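Long-range contacts in Cd1 (Flavonifractor plautii, PDB 7D39), which probably acts as an FMN-dependent ene-reductase that starts the breakdown of flavones and flavonols in a gut bacterium: residues Gly9-Ser14 and Leu38-Ile43; Val84-Ile89 and Met142-Ser147; Arg108-Asn113 and Ser266-His271. One frame throughout, in Å; residues are numbered along the deposited sequence.

Contact 1: residues Gly9-Ser14 and Leu38-Ile43; sequences GMRNGS and LQNLHI. With FMN (flavin mononucleotide), chain B.
Asn-40 OD1 takes two nitrogens of Arg-11 at once. The guanidinium comes side-on, NE at 3.1 Å and NH2 also at 3.1 Å from Asn-40 OD1, and the oxygen lies close to the guanidinium plane. Both donors reach the Asn-40 oxygen from the same face of its amide plane, and the two planes are turned 44° against each other. The reach depends on the Arg-11 chain, extended from CG to NE with CG anti to the carbonyl carbon (chi1 -63°). Gln-39 differs: its CB sits over the centre of one guanidinium face, 3.8 Å from Arg-11 CZ, while its amide plane stands 71° from the guanidinium. Beyond CB the Gln-39 chain bends at chi2, which carries NE2 to Gly-9 O at 3.1 Å; the donor stands above that carbonyl plane instead of on a lone pair. Gln-37 NE2 of strand 32-37 also donates to Gly-9 O.

On its other side, the 9-14 loop wraps the FMN phosphate. Met-10 N (selenomethionine) donates to FMN O2P at 2.9 Å, and Ser-14 N, at the start of helix 14-28, donates to FMN O3P at 2.7 Å. A type II turn from Met-10 to Gly-13 joins the two donors, with Gly-13 as N-cap. A side chain on Gly-9 or Gly-13 would clash with phosphate oxygens. This is the phosphate-binding loop after the first strand of a flavodoxin-like fold. Side chains of 38-43 bond to the loop's outer side, while Met-10 N and Ser-14 N turn to the phosphate; Asn-15 ND2 also bonds to FMN. Because Gly-9 O and Met-10 N belong to one peptide, the two amide donors on that oxygen would be expected to polarise it and strengthen Met-10 N as a phosphate donor.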
loop_
_atom_site.group_PDB
_atom_site.type_symbol
_atom_site.label_atom_id
_atom_site.label_comp_id
_atom_site.label_asym_id
_atom_site.label_seq_id
_atom_site.Cartn_x
_atom_site.Cartn_y
_atom_site.Cartn_z
ATOM N N GLY A 9 6.983 -1.163 -14.388
ATOM C CA GLY A 9 7.043 -0.570 -15.707
ATOM C C GLY A 9 7.261 -1.613 -16.787
ATOM O O GLY A 9 7.208 -2.821 -16.548
HETATM N N MSE A 10 7.521 -1.133 -18.003
HETATM C CA MSE A 10 7.879 -2.043 -19.091
HETATM C C MSE A 10 9.272 -2.647 -18.863
HETATM O O MSE A 10 10.129 -2.030 -18.229
HETATM C CB MSE A 10 7.853 -1.333 -20.449
HETATM C CG MSE A 10 6.470 -1.025 -21.043
HETATM SE SE MSE A 10 5.260 -2.558 -21.286
HETATM C CE MSE A 10 6.567 -3.968 -21.694
ATOM N N ARG A 11 9.505 -3.840 -19.396
ATOM C CA ARG A 11 10.834 -4.436 -19.335
ATOM C C ARG A 11 11.882 -3.479 -19.902
ATOM O O ARG A 11 11.743 -2.977 -21.017
ATOM C CB ARG A 11 10.862 -5.755 -20.113
ATOM C CG ARG A 11 9.964 -6.838 -19.574
ATOM C CD ARG A 11 9.903 -7.998 -20.556
ATOM N NE ARG A 11 9.149 -9.140 -20.055
ATOM C CZ ARG A 11 7.876 -9.389 -20.344
ATOM N NH1 ARG A 11 7.195 -8.565 -21.134
ATOM N NH2 ARG A 11 7.281 -10.463 -19.840
ATOM N N ASN A 12 12.941 -3.241 -19.128
ATOM C CA ASN A 12 14.065 -2.401 -19.530
ATOM C C ASN A 12 13.680 -0.930 -19.647
ATOM O O ASN A 12 14.372 -0.157 -20.318
ATOM C CB ASN A 12 14.690 -2.887 -20.852
ATOM C CG ASN A 12 15.119 -4.366 -20.805
ATOM O OD1 ASN A 12 15.502 -4.896 -19.760
ATOM N ND2 ASN A 12 15.038 -5.030 -21.942
ATOM N N GLY A 13 12.594 -0.514 -19.002
ATOM C CA GLY A 13 12.175 0.870 -19.021
ATOM C C GLY A 13 12.757 1.660 -17.867
ATOM O O GLY A 13 13.677 1.229 -17.172
ATOM N N SER A 14 12.175 2.840 -17.650
ATOM C CA SER A 14 12.700 3.757 -16.644
ATOM C C SER A 14 12.452 3.258 -15.219
ATOM O O SER A 14 13.309 3.419 -14.342
ATOM C CB SER A 14 12.094 5.139 -16.863
ATOM O OG SER A 14 12.487 5.653 -18.143
ATOM N N LEU A 38 7.554 -7.085 -12.920
ATOM C CA LEU A 38 6.187 -7.603 -12.826
ATOM C C LEU A 38 5.599 -8.032 -14.168
ATOM O O LEU A 38 4.635 -8.808 -14.172
ATOM C CB LEU A 38 5.255 -6.573 -12.185
ATOM C CG LEU A 38 5.497 -6.231 -10.708
ATOM C CD1 LEU A 38 4.515 -5.171 -10.201
ATOM C CD2 LEU A 38 5.430 -7.494 -9.852
ATOM N N GLN A 39 6.122 -7.532 -15.292
ATOM C CA GLN A 39 5.642 -7.992 -16.585
ATOM C C GLN A 39 5.924 -9.478 -16.816
ATOM O O GLN A 39 5.292 -10.084 -17.680
ATOM C CB GLN A 39 6.263 -7.189 -17.737
ATOM C CG GLN A 39 6.089 -5.657 -17.666
ATOM C CD GLN A 39 4.657 -5.224 -17.420
ATOM O OE1 GLN A 39 3.727 -5.825 -17.933
ATOM N NE2 GLN A 39 4.475 -4.181 -16.616
ATOM N N ASN A 40 6.866 -10.076 -16.085
ATOM C CA ASN A 40 7.111 -11.511 -16.192
ATOM C C ASN A 40 6.092 -12.340 -15.431
ATOM O O ASN A 40 6.148 -13.567 -15.502
ATOM C CB ASN A 40 8.507 -11.878 -15.669
ATOM C CG ASN A 40 9.608 -11.310 -16.513
ATOM O OD1 ASN A 40 9.456 -11.162 -17.717
ATOM N ND2 ASN A 40 10.729 -10.977 -15.888
ATOM N N LEU A 41 5.190 -11.710 -14.691
ATOM C CA LEU A 41 4.291 -12.403 -13.777
ATOM C C LEU A 41 2.870 -12.357 -14.320
ATOM O O LEU A 41 2.490 -11.421 -15.031
ATOM C CB LEU A 41 4.333 -11.772 -12.379
ATOM C CG LEU A 41 5.252 -12.285 -11.266
ATOM C CD1 LEU A 41 6.580 -12.762 -11.769
ATOM C CD2 LEU A 41 5.452 -11.190 -10.202
ATOM N N HIS A 42 2.098 -13.388 -14.008
ATOM C CA HIS A 42 0.679 -13.409 -14.332
ATOM C C HIS A 42 -0.078 -13.220 -13.030
ATOM O O HIS A 42 -0.016 -14.070 -12.133
ATOM C CB HIS A 42 0.259 -14.700 -15.029
ATOM C CG HIS A 42 -1.220 -14.795 -15.231
ATOM N ND1 HIS A 42 -1.991 -15.770 -14.638
ATOM C CD2 HIS A 42 -2.075 -14.005 -15.922
ATOM C CE1 HIS A 42 -3.257 -15.591 -14.977
ATOM N NE2 HIS A 42 -3.335 -14.521 -15.748
ATOM N N ILE A 43 -0.786 -12.102 -12.925
ATOM C CA ILE A 43 -1.530 -11.760 -11.726
ATOM C C ILE A 43 -2.935 -11.353 -12.149
ATOM O O ILE A 43 -3.103 -10.395 -12.913
ATOM C CB ILE A 43 -0.833 -10.642 -10.931
ATOM C CG1 ILE A 43 0.526 -11.135 -10.451
ATOM C CG2 ILE A 43 -1.647 -10.234 -9.737
ATOM C CD1 ILE A 43 1.383 -10.061 -9.914
HETATM N N1 FMN B . 2.280 9.890 -16.727
HETATM C C2 FMN B . 1.995 10.865 -15.877
HETATM O O2 FMN B . 3.001 11.521 -15.593
HETATM N N3 FMN B . 0.733 11.084 -15.418
HETATM C C4 FMN B . -0.259 10.256 -15.819
HETATM O O4 FMN B . -1.430 10.328 -15.495
HETATM C C4A FMN B . 0.046 9.175 -16.767
HETATM N N5 FMN B . -0.862 8.340 -17.212
HETATM C C5A FMN B . -0.603 7.329 -18.038
HETATM C C6 FMN B . -1.580 6.456 -18.484
HETATM C C7 FMN B . -1.284 5.411 -19.349
HETATM C C7M FMN B . -2.362 4.479 -19.835
HETATM C C8 FMN B . 0.110 5.245 -19.829
HETATM C C8M FMN B . 0.442 4.133 -20.785
HETATM C C9 FMN B . 1.078 6.130 -19.387
HETATM C C9A FMN B . 0.775 7.150 -18.508
HETATM N N10 FMN B . 1.757 8.052 -18.085
HETATM C C10 FMN B . 1.404 9.039 -17.196
HETATM C "C1'" FMN B . 3.130 7.843 -18.529
HETATM C "C2'" FMN B . 3.811 6.735 -17.713
HETATM O "O2'" FMN B . 3.943 7.058 -16.342
HETATM C "C3'" FMN B . 5.177 6.349 -18.353
HETATM O "O3'" FMN B . 5.006 5.826 -19.640
HETATM C "C4'" FMN B . 6.003 5.393 -17.457
HETATM O "O4'" FMN B . 6.557 6.052 -16.333
HETATM C "C5'" FMN B . 7.073 4.693 -18.277
HETATM O "O5'" FMN B . 7.859 3.838 -17.521
HETATM P P FMN B . 8.640 2.607 -17.920
HETATM O O1P FMN B . 9.138 2.006 -16.773
HETATM O O2P FMN B . 7.727 1.749 -18.556
HETATM O O3P FMN B . 9.693 3.176 -18.699
#

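Contact 2: residues Val84-Ile89 and Met142-Ser147; sequences VFSTPI and MSVGGS. With FMN (flavin mononucleotide), chain B.
Ile-89 and Gly-145 meet beside the pyrimidine ring of the flavin. Ile-89 CG2 rests over the face of that ring, 3.8 Å from FMN N3, while its other branch turns to the neighbouring strand, where CD1 lies 3.6 Å from Gly-145 N. The division follows from chi1 (-59°), which sets CG2 anti to the backbone N. Around the N1 and O2 side of the ring, Gly-146 N donates to FMN N1 at 3.0 Å and Ser-147 N to FMN O2 at 2.6 Å. Gly-145 must lack a side chain: a CB would run into both Ile-89 CD1 and FMN O2. The ribityl chain is held by carbonyls, FMN O2' donating to Ile-89 O and FMN O4' to Val-144 O.

Behind the cofactor the strands run parallel, their axes 21° apart, laced by Met-142 N to Phe-85 O, Thr-87 N to Met-142 O and Val-144 N to Thr-87 O. The last rung, Ile-89 N to Val-144 O, is more bent (138°). On the face carrying Ser-86, Pro-88, Met-142 and Val-144, the selenomethionine methyl Met-142 CE reaches Val-84 CG1 at 3.9 Å, and Ser-86 OG bonds to Asn-15 of helix 14-28. On the other face Thr-87 CG2 touches Ser-143 OG at 3.7 Å; that hydroxyl bonds to Thr-153.

Flavin bound by the loops at the carboxyl ends of adjacent central strands of a parallel sheet is characteristic of the flavodoxin-like fold, to which the NADPH-dependent FMN reductases belong.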
loop_
_atom_site.group_PDB
_atom_site.type_symbol
_atom_site.label_atom_id
_atom_site.label_comp_id
_atom_site.label_asym_id
_atom_site.label_seq_id
_atom_site.Cartn_x
_atom_site.Cartn_y
_atom_site.Cartn_z
ATOM N N VAL A 84 11.871 -2.065 -2.251
ATOM C CA VAL A 84 11.818 -0.859 -3.066
ATOM C C VAL A 84 10.932 -1.173 -4.263
ATOM O O VAL A 84 11.202 -2.115 -5.017
ATOM C CB VAL A 84 13.222 -0.408 -3.513
ATOM C CG1 VAL A 84 13.167 0.933 -4.195
ATOM C CG2 VAL A 84 14.109 -0.315 -2.327
ATOM N N PHE A 85 9.871 -0.424 -4.429
ATOM C CA PHE A 85 8.864 -0.647 -5.414
ATOM C C PHE A 85 8.752 0.567 -6.310
ATOM O O PHE A 85 8.371 1.616 -5.866
ATOM C CB PHE A 85 7.547 -0.891 -4.697
ATOM C CG PHE A 85 6.539 -1.640 -5.487
ATOM C CD1 PHE A 85 5.765 -2.590 -4.892
ATOM C CD2 PHE A 85 6.358 -1.386 -6.808
ATOM C CE1 PHE A 85 4.842 -3.273 -5.604
ATOM C CE2 PHE A 85 5.427 -2.058 -7.520
ATOM C CZ PHE A 85 4.671 -3.000 -6.929
ATOM N N SER A 86 9.082 0.409 -7.569
ATOM C CA SER A 86 8.940 1.454 -8.552
ATOM C C SER A 86 7.753 1.261 -9.481
ATOM O O SER A 86 7.662 0.286 -10.124
ATOM C CB SER A 86 10.223 1.608 -9.336
ATOM O OG SER A 86 10.270 2.768 -10.075
ATOM N N THR A 87 6.847 2.209 -9.536
ATOM C CA THR A 87 5.638 2.048 -10.328
ATOM C C THR A 87 5.481 3.197 -11.307
ATOM O O THR A 87 5.740 4.353 -10.964
ATOM C CB THR A 87 4.384 1.982 -9.441
ATOM O OG1 THR A 87 3.224 1.802 -10.267
ATOM C CG2 THR A 87 4.228 3.264 -8.659
ATOM N N PRO A 88 5.089 2.905 -12.543
ATOM C CA PRO A 88 4.610 3.965 -13.436
ATOM C C PRO A 88 3.420 4.680 -12.816
ATOM O O PRO A 88 2.725 4.146 -11.954
ATOM C CB PRO A 88 4.186 3.214 -14.702
ATOM C CG PRO A 88 4.710 1.837 -14.560
ATOM C CD PRO A 88 4.962 1.562 -13.127
ATOM N N ILE A 89 3.181 5.895 -13.282
ATOM C CA ILE A 89 1.982 6.650 -12.948
ATOM C C ILE A 89 1.005 6.516 -14.116
ATOM O O ILE A 89 1.364 6.809 -15.263
ATOM C CB ILE A 89 2.311 8.121 -12.665
ATOM C CG1 ILE A 89 3.305 8.221 -11.517
ATOM C CG2 ILE A 89 1.027 8.899 -12.380
ATOM C CD1 ILE A 89 3.743 9.622 -11.184
HETATM N N MSE A 142 8.744 4.530 -5.381
HETATM C CA MSE A 142 9.050 5.584 -6.327
HETATM C C MSE A 142 7.959 5.527 -7.375
HETATM O O MSE A 142 7.663 4.457 -7.879
HETATM C CB MSE A 142 10.427 5.384 -6.947
HETATM C CG MSE A 142 11.558 5.304 -5.936
HETATM SE SE MSE A 142 13.326 5.166 -6.816
HETATM C CE MSE A 142 13.256 3.274 -7.289
ATOM N N SER A 143 7.333 6.661 -7.670
ATOM C CA SER A 143 6.342 6.758 -8.729
ATOM C C SER A 143 6.934 7.606 -9.838
ATOM O O SER A 143 7.395 8.721 -9.583
ATOM C CB SER A 143 5.037 7.381 -8.225
ATOM O OG SER A 143 4.495 6.637 -7.156
ATOM N N VAL A 144 6.944 7.069 -11.056
ATOM C CA VAL A 144 7.605 7.692 -12.199
ATOM C C VAL A 144 6.566 7.944 -13.278
ATOM O O VAL A 144 5.951 7.000 -13.785
ATOM C CB VAL A 144 8.746 6.821 -12.747
ATOM C CG1 VAL A 144 9.493 7.568 -13.841
ATOM C CG2 VAL A 144 9.690 6.393 -11.612
ATOM N N GLY A 145 6.388 9.213 -13.654
ATOM C CA GLY A 145 5.383 9.596 -14.620
ATOM C C GLY A 145 5.990 10.305 -15.820
ATOM O O GLY A 145 7.138 10.751 -15.796
ATOM N N GLY A 146 5.190 10.413 -16.876
ATOM C CA GLY A 146 5.598 11.187 -18.033
ATOM C C GLY A 146 5.371 12.682 -17.912
ATOM O O GLY A 146 6.057 13.468 -18.568
ATOM N N SER A 147 4.420 13.098 -17.073
ATOM C CA SER A 147 4.029 14.510 -16.997
ATOM C C SER A 147 3.973 15.005 -15.557
ATOM O O SER A 147 4.670 14.473 -14.695
ATOM C CB SER A 147 2.667 14.730 -17.655
ATOM O OG SER A 147 1.628 14.190 -16.852
HETATM N N1 FMN B . 2.280 9.890 -16.727
HETATM C C2 FMN B . 1.995 10.865 -15.877
HETATM O O2 FMN B . 3.001 11.521 -15.593
HETATM N N3 FMN B . 0.733 11.084 -15.418
HETATM C C4 FMN B . -0.259 10.256 -15.819
HETATM O O4 FMN B . -1.430 10.328 -15.495
HETATM C C4A FMN B . 0.046 9.175 -16.767
HETATM N N5 FMN B . -0.862 8.340 -17.212
HETATM C C5A FMN B . -0.603 7.329 -18.038
HETATM C C6 FMN B . -1.580 6.456 -18.484
HETATM C C7 FMN B . -1.284 5.411 -19.349
HETATM C C7M FMN B . -2.362 4.479 -19.835
HETATM C C8 FMN B . 0.110 5.245 -19.829
HETATM C C8M FMN B . 0.442 4.133 -20.785
HETATM C C9 FMN B . 1.078 6.130 -19.387
HETATM C C9A FMN B . 0.775 7.150 -18.508
HETATM N N10 FMN B . 1.757 8.052 -18.085
HETATM C C10 FMN B . 1.404 9.039 -17.196
HETATM C "C1'" FMN B . 3.130 7.843 -18.529
HETATM C "C2'" FMN B . 3.811 6.735 -17.713
HETATM O "O2'" FMN B . 3.943 7.058 -16.342
HETATM C "C3'" FMN B . 5.177 6.349 -18.353
HETATM O "O3'" FMN B . 5.006 5.826 -19.640
HETATM C "C4'" FMN B . 6.003 5.393 -17.457
HETATM O "O4'" FMN B . 6.557 6.052 -16.333
HETATM C "C5'" FMN B . 7.073 4.693 -18.277
HETATM O "O5'" FMN B . 7.859 3.838 -17.521
HETATM P P FMN B . 8.640 2.607 -17.920
HETATM O O1P FMN B . 9.138 2.006 -16.773
HETATM O O2P FMN B . 7.727 1.749 -18.556
HETATM O O3P FMN B . 9.693 3.176 -18.699
#

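Contact 3: residues Arg108-Asn113 and Ser266-His271; sequences RMDRGN and SGKFIH
Asp-110 OD1, on the side chain that meets Lys-268, accepts from Asn-113 N at 3.0 Å through its anti lone pair, and water 1 lies 2.7 Å away from it. Asp-110 is the N-cap of helix 111-124, whose first turn packs against helix 265-285, and this is its capping bond. With CG anti to the nitrogen of its own backbone (chi1 -175°), the carboxylate comes to lie beside Lys-268 CD and NZ. Its OD2 forms a long salt bridge, 3.8 Å to Lys-268 NZ, the two side chains coming from opposite directions. After a bend at chi4, Lys-268 NZ is also hydrogen-bonded to the carbonyls of Leu-162 and His-262. Water 1 also stands near Lys-268 O, and water 2 joins His-271 ND1 and, weakly, Asp-110 OD2. An alanine here would probably leave Asn-113 N without its capping acceptor and Lys-268 NZ without the carboxylate of its long salt bridge. Within the same first turn, Gly-112 lets the helices come close: its CA packs obliquely on Phe-269 CE1 at 3.7 Å, and Gly-112 O lies in the plane of that ring, at its edge.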
loop_
_atom_site.group_PDB
_atom_site.type_symbol
_atom_site.label_atom_id
_atom_site.label_comp_id
_atom_site.label_asym_id
_atom_site.label_seq_id
_atom_site.Cartn_x
_atom_site.Cartn_y
_atom_site.Cartn_z
ATOM N N ARG A 108 -4.784 -11.436 3.082
ATOM C CA ARG A 108 -3.636 -12.218 3.506
ATOM C C ARG A 108 -2.665 -11.454 4.394
ATOM O O ARG A 108 -1.898 -12.086 5.130
ATOM C CB ARG A 108 -2.873 -12.748 2.279
ATOM C CG ARG A 108 -3.323 -14.114 1.742
ATOM C CD ARG A 108 -2.669 -14.377 0.378
ATOM N NE ARG A 108 -2.055 -15.699 0.274
ATOM C CZ ARG A 108 -0.964 -16.089 0.934
ATOM N NH1 ARG A 108 -0.349 -15.274 1.770
ATOM N NH2 ARG A 108 -0.489 -17.316 0.767
HETATM N N MSE A 109 -2.686 -10.131 4.366
HETATM C CA MSE A 109 -1.592 -9.373 4.916
HETATM C C MSE A 109 -2.022 -8.376 5.971
HETATM O O MSE A 109 -1.183 -7.673 6.522
HETATM C CB MSE A 109 -0.859 -8.657 3.784
HETATM C CG MSE A 109 -0.139 -9.613 2.861
HETATM SE SE MSE A 109 1.114 -10.694 3.881
HETATM C CE MSE A 109 2.621 -10.568 2.670
ATOM N N ASP A 110 -3.324 -8.314 6.261
ATOM C CA ASP A 110 -3.824 -7.334 7.219
ATOM C C ASP A 110 -3.277 -7.642 8.604
ATOM O O ASP A 110 -3.521 -8.723 9.149
ATOM C CB ASP A 110 -5.345 -7.318 7.241
ATOM C CG ASP A 110 -5.891 -6.229 8.142
ATOM O OD1 ASP A 110 -6.043 -6.481 9.356
ATOM O OD2 ASP A 110 -6.133 -5.107 7.645
ATOM N N ARG A 111 -2.528 -6.693 9.172
ATOM C CA ARG A 111 -1.805 -6.986 10.402
ATOM C C ARG A 111 -2.761 -7.252 11.556
ATOM O O ARG A 111 -2.507 -8.121 12.396
ATOM C CB ARG A 111 -0.844 -5.852 10.754
ATOM C CG ARG A 111 -0.305 -5.993 12.165
ATOM C CD ARG A 111 0.987 -5.237 12.379
ATOM N NE ARG A 111 2.132 -5.954 11.823
ATOM C CZ ARG A 111 3.073 -6.544 12.555
ATOM N NH1 ARG A 111 4.075 -7.171 11.952
ATOM N NH2 ARG A 111 3.019 -6.497 13.887
ATOM N N GLY A 112 -3.868 -6.523 11.617
ATOM C CA GLY A 112 -4.853 -6.825 12.635
ATOM C C GLY A 112 -5.316 -8.266 12.553
ATOM O O GLY A 112 -5.267 -9.011 13.534
ATOM N N ASN A 113 -5.751 -8.687 11.367
ATOM C CA ASN A 113 -6.310 -10.024 11.256
ATOM C C ASN A 113 -5.254 -11.084 11.502
ATOM O O ASN A 113 -5.563 -12.157 12.030
ATOM C CB ASN A 113 -6.964 -10.223 9.893
ATOM C CG ASN A 113 -8.165 -9.325 9.689
ATOM O OD1 ASN A 113 -8.861 -8.958 10.639
ATOM N ND2 ASN A 113 -8.412 -8.961 8.449
ATOM N N SER A 266 -5.068 -0.374 16.676
ATOM C CA SER A 266 -6.342 -0.023 17.287
ATOM C C SER A 266 -7.402 0.221 16.223
ATOM O O SER A 266 -8.505 -0.337 16.283
ATOM C CB SER A 266 -6.152 1.205 18.178
ATOM O OG SER A 266 -7.342 1.563 18.848
ATOM N N GLY A 267 -7.073 1.032 15.216
ATOM C CA GLY A 267 -8.036 1.316 14.172
ATOM C C GLY A 267 -8.411 0.095 13.365
ATOM O O GLY A 267 -9.566 -0.040 12.947
ATOM N N LYS A 268 -7.454 -0.811 13.146
ATOM C CA LYS A 268 -7.735 -2.023 12.387
ATOM C C LYS A 268 -8.638 -2.971 13.170
ATOM O O LYS A 268 -9.514 -3.617 12.590
ATOM C CB LYS A 268 -6.428 -2.715 12.003
ATOM C CG LYS A 268 -5.669 -2.051 10.853
ATOM C CD LYS A 268 -4.452 -2.879 10.421
ATOM C CE LYS A 268 -3.630 -2.130 9.358
ATOM N NZ LYS A 268 -4.501 -1.691 8.233
ATOM N N PHE A 269 -8.426 -3.083 14.482
ATOM C CA PHE A 269 -9.284 -3.923 15.308
ATOM C C PHE A 269 -10.723 -3.432 15.265
ATOM O O PHE A 269 -11.656 -4.223 15.081
ATOM C CB PHE A 269 -8.757 -3.946 16.745
ATOM C CG PHE A 269 -7.467 -4.703 16.901
ATOM C CD1 PHE A 269 -7.154 -5.743 16.032
ATOM C CD2 PHE A 269 -6.562 -4.383 17.905
ATOM C CE1 PHE A 269 -5.969 -6.444 16.162
ATOM C CE2 PHE A 269 -5.371 -5.086 18.034
ATOM C CZ PHE A 269 -5.069 -6.110 17.160
ATOM N N ILE A 270 -10.920 -2.122 15.391
ATOM C CA ILE A 270 -12.263 -1.561 15.287
ATOM C C ILE A 270 -12.853 -1.857 13.919
ATOM O O ILE A 270 -13.992 -2.319 13.793
ATOM C CB ILE A 270 -12.235 -0.046 15.554
ATOM C CG1 ILE A 270 -11.791 0.237 16.988
ATOM C CG2 ILE A 270 -13.608 0.546 15.278
ATOM C CD1 ILE A 270 -11.425 1.672 17.219
ATOM N N HIS A 271 -12.093 -1.555 12.872
ATOM C CA HIS A 271 -12.587 -1.752 11.519
ATOM C C HIS A 271 -12.982 -3.203 11.307
ATOM O O HIS A 271 -14.057 -3.500 10.781
ATOM C CB HIS A 271 -11.512 -1.323 10.523
ATOM C CG HIS A 271 -11.935 -1.410 9.094
ATOM N ND1 HIS A 271 -11.207 -2.099 8.150
ATOM C CD2 HIS A 271 -12.991 -0.871 8.439
ATOM C CE1 HIS A 271 -11.802 -1.991 6.977
ATOM N NE2 HIS A 271 -12.886 -1.253 7.126
HETATM O O HOH W 1 -8.268 -5.200 10.078
HETATM O O HOH W 2 -8.497 -3.031 8.858
HETATM O O HOH W 3 -8.435 -6.837 12.458
#

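Contacts 1 and 2 build one site. Their centres are about 13 Å apart, both touch FMN, and they meet directly where Gly-9 CA packs on Pro-88 CG and Leu-38 CD1 on Phe-85 CZ. Contact 1 lies in the loops after strands 2-7 and 32-37; contact 2 pairs 82-88 with 138-144, and all four strands belong to the five-stranded parallel sheet. Contact 3 lies across the chain's centre, about 31 Å from contact 1 and about 28 Å from contact 2 between centres. Contact 1 closes before the others open, while contacts 2 and 3 interleave. Helix 96-109, the next after strand 82-88, ends at contact 3, which joins helix 265-285 to the flavin-binding part, away from FMN.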